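Local coordinates for serine-rich Repeat Adhesion Glycoprotein (Srr1) (Streptococcus agalactiae, PDB 4MBO), which binds fibrinogen as a surface adhesion glycoprotein of the bacterium, probably helping it to attach to host tissue, at residues A[162-165]-A[170-173]. Sequence-based numbering, arbitrary orientation. Where two conformers were deposited one is given.
Sequences SVTE and KTNV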
ATOM      1  N   SER A 162       9.281 -12.894   9.675  0.70 18.15           N
ATOM      2  CA  SER A 162       9.781 -14.249   9.837  0.70 19.16           C
ATOM      3  C   SER A 162      10.937 -14.118  10.805  0.70 19.30           C
ATOM      4  O   SER A 162      11.775 -13.231  10.639  0.70 19.60           O
ATOM      5  CB  SER A 162      10.316 -14.803   8.524  0.70 20.82           C
ATOM      6  OG  SER A 162       9.271 -15.045   7.616  0.70 22.28           O
ATOM      7  N   VAL A 163      11.006 -15.021  11.784  1.00 19.17           N
ATOM      8  CA  VAL A 163      12.054 -14.999  12.802  1.00 21.19           C
ATOM      9  C   VAL A 163      12.634 -16.383  13.085  1.00 21.72           C
ATOM     10  O   VAL A 163      11.896 -17.351  13.194  1.00 22.48           O
ATOM     11  CB  VAL A 163      11.460 -14.509  14.141  1.00 22.97           C
ATOM     12  CG1 VAL A 163      12.518 -14.448  15.241  1.00 25.41           C
ATOM     13  CG2 VAL A 163      10.793 -13.164  13.978  1.00 23.85           C
ATOM     14  N   THR A 164      13.950 -16.453  13.215  1.00 21.18           N
ATOM     15  CA  THR A 164      14.638 -17.665  13.623  1.00 22.02           C
ATOM     16  C   THR A 164      15.477 -17.271  14.838  1.00 22.65           C
ATOM     17  O   THR A 164      16.230 -16.294  14.794  1.00 21.12           O
ATOM     18  CB  THR A 164      15.567 -18.210  12.513  1.00 23.51           C
ATOM     19  OG1 THR A 164      14.765 -18.678  11.415  1.00 24.61           O
ATOM     20  CG2 THR A 164      16.418 -19.321  13.038  1.00 25.42           C
ATOM     21  N   GLU A 165      15.308 -17.996  15.944  1.00 24.11           N
ATOM     22  CA  GLU A 165      16.049 -17.708  17.173  1.00 26.03           C
ATOM     23  C   GLU A 165      16.592 -19.013  17.731  1.00 26.42           C
ATOM     24  O   GLU A 165      15.917 -19.713  18.487  1.00 30.41           O
ATOM     25  CB  GLU A 165      15.178 -16.969  18.207  1.00 29.04           C
ATOM     26  CG  GLU A 165      15.879 -16.641  19.538  1.00 32.58           C
ATOM     27  CD  GLU A 165      17.012 -15.603  19.465  1.00 35.43           C
ATOM     28  OE1 GLU A 165      17.044 -14.764  18.535  1.00 36.34           O
ATOM     29  OE2 GLU A 165      17.856 -15.585  20.398  1.00 39.01           O
ATOM     30  N   LYS A 170      20.438 -16.384  14.567  1.00 18.91           N
ATOM     31  CA  LYS A 170      19.385 -15.482  15.010  1.00 18.65           C
ATOM     32  C   LYS A 170      19.187 -14.507  13.851  1.00 18.37           C
ATOM     33  O   LYS A 170      20.109 -13.732  13.503  1.00 18.55           O
ATOM     34  CB  LYS A 170      19.793 -14.725  16.277  1.00 20.57           C
ATOM     35  CG  LYS A 170      20.374 -15.652  17.333  1.00 22.19           C
ATOM     36  CD  LYS A 170      20.933 -14.880  18.535  1.00 24.64           C
ATOM     37  CE  LYS A 170      21.540 -15.813  19.566  1.00 28.15           C
ATOM     38  NZ  LYS A 170      20.547 -16.758  20.136  1.00 29.34           N
ATOM     39  N   THR A 171      18.017 -14.572  13.241  1.00 17.46           N
ATOM     40  CA  THR A 171      17.716 -13.727  12.107  1.00 17.87           C
ATOM     41  C   THR A 171      16.248 -13.339  12.111  1.00 17.06           C
ATOM     42  O   THR A 171      15.424 -13.993  12.743  1.00 17.26           O
ATOM     43  CB  THR A 171      18.035 -14.424  10.759  1.00 17.44           C
ATOM     44  OG1 THR A 171      17.300 -15.650  10.668  1.00 18.26           O
ATOM     45  CG2 THR A 171      19.501 -14.760  10.606  1.00 18.99           C
ATOM     46  N   ASN A 172      15.918 -12.246  11.437  1.00 15.32           N
ATOM     47  CA  ASN A 172      14.522 -11.872  11.226  1.00 16.14           C
ATOM     48  C   ASN A 172      14.416 -10.945  10.020  1.00 15.59           C
ATOM     49  O   ASN A 172      15.289 -10.145   9.785  1.00 15.28           O
ATOM     50  CB  ASN A 172      13.821 -11.294  12.465  1.00 15.97           C
ATOM     51  CG  ASN A 172      14.334  -9.929  12.888  1.00 17.13           C
ATOM     52  OD1 ASN A 172      13.709  -8.927  12.568  1.00 16.93           O
ATOM     53  ND2 ASN A 172      15.449  -9.894  13.620  1.00 17.58           N
ATOM     54  N   VAL A 173      13.327 -11.078   9.257  1.00 14.54           N
ATOM     55  CA  VAL A 173      13.157 -10.365   7.996  1.00 14.34           C
ATOM     56  C   VAL A 173      11.685 -10.266   7.622  1.00 14.54           C
ATOM     57  O   VAL A 173      10.849 -11.103   8.040  1.00 15.39           O
ATOM     58  CB  VAL A 173      13.958 -11.115   6.870  1.00 14.19           C
ATOM     59  CG1 VAL A 173      13.260 -12.438   6.515  1.00 14.50           C
ATOM     60  CG2 VAL A 173      14.166 -10.268   5.616  1.00 14.33           C
TER
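E165 and K170 close one end of an antiparallel strand pair with a salt bridge, OE2 to NZ at 2.9 Å. Along K170, CB and CG each pass 3.6 Å from OE1 of E165, CD lies 3.7 Å from OE2, CE follows the same oxygen, and NZ reaches it from above the carboxylate plane. With chi2 and chi3 extended, the lysine runs past the acid before a bend at chi4 (-62°) brings the ammonium to OE2; NZ is also bonded to the carbonyl of H166 in the turn. A long, flexible pair suits this partly exposed position, since the lysine methylenes can pack along the carboxylate while the charged ends meet. V163 and N172 share that face: CG2 of the valine rests 3.9 Å from CB of the asparagine, whose buried amide is satisfied by N194 and the backbone N of E196. On the other face T164 and T171 stand side by side, CB of T164 3.6 Å from OG1 of T171, their hydroxyls directed to G309 O and S310 OG respectively. Beta-branched residues fit such extended backbone. The T164 N to T171 O bond is almost straight (175°), and T171 N returns one to T164 O; S162 and V173 exchange a second reciprocal pair. The alternation of hydrogen-bonded and non-hydrogen-bonded pairs is that of antiparallel sheet, and the short link makes a beta hairpin of strands 162-165 and 169-181 in the C-terminal adhesin domain.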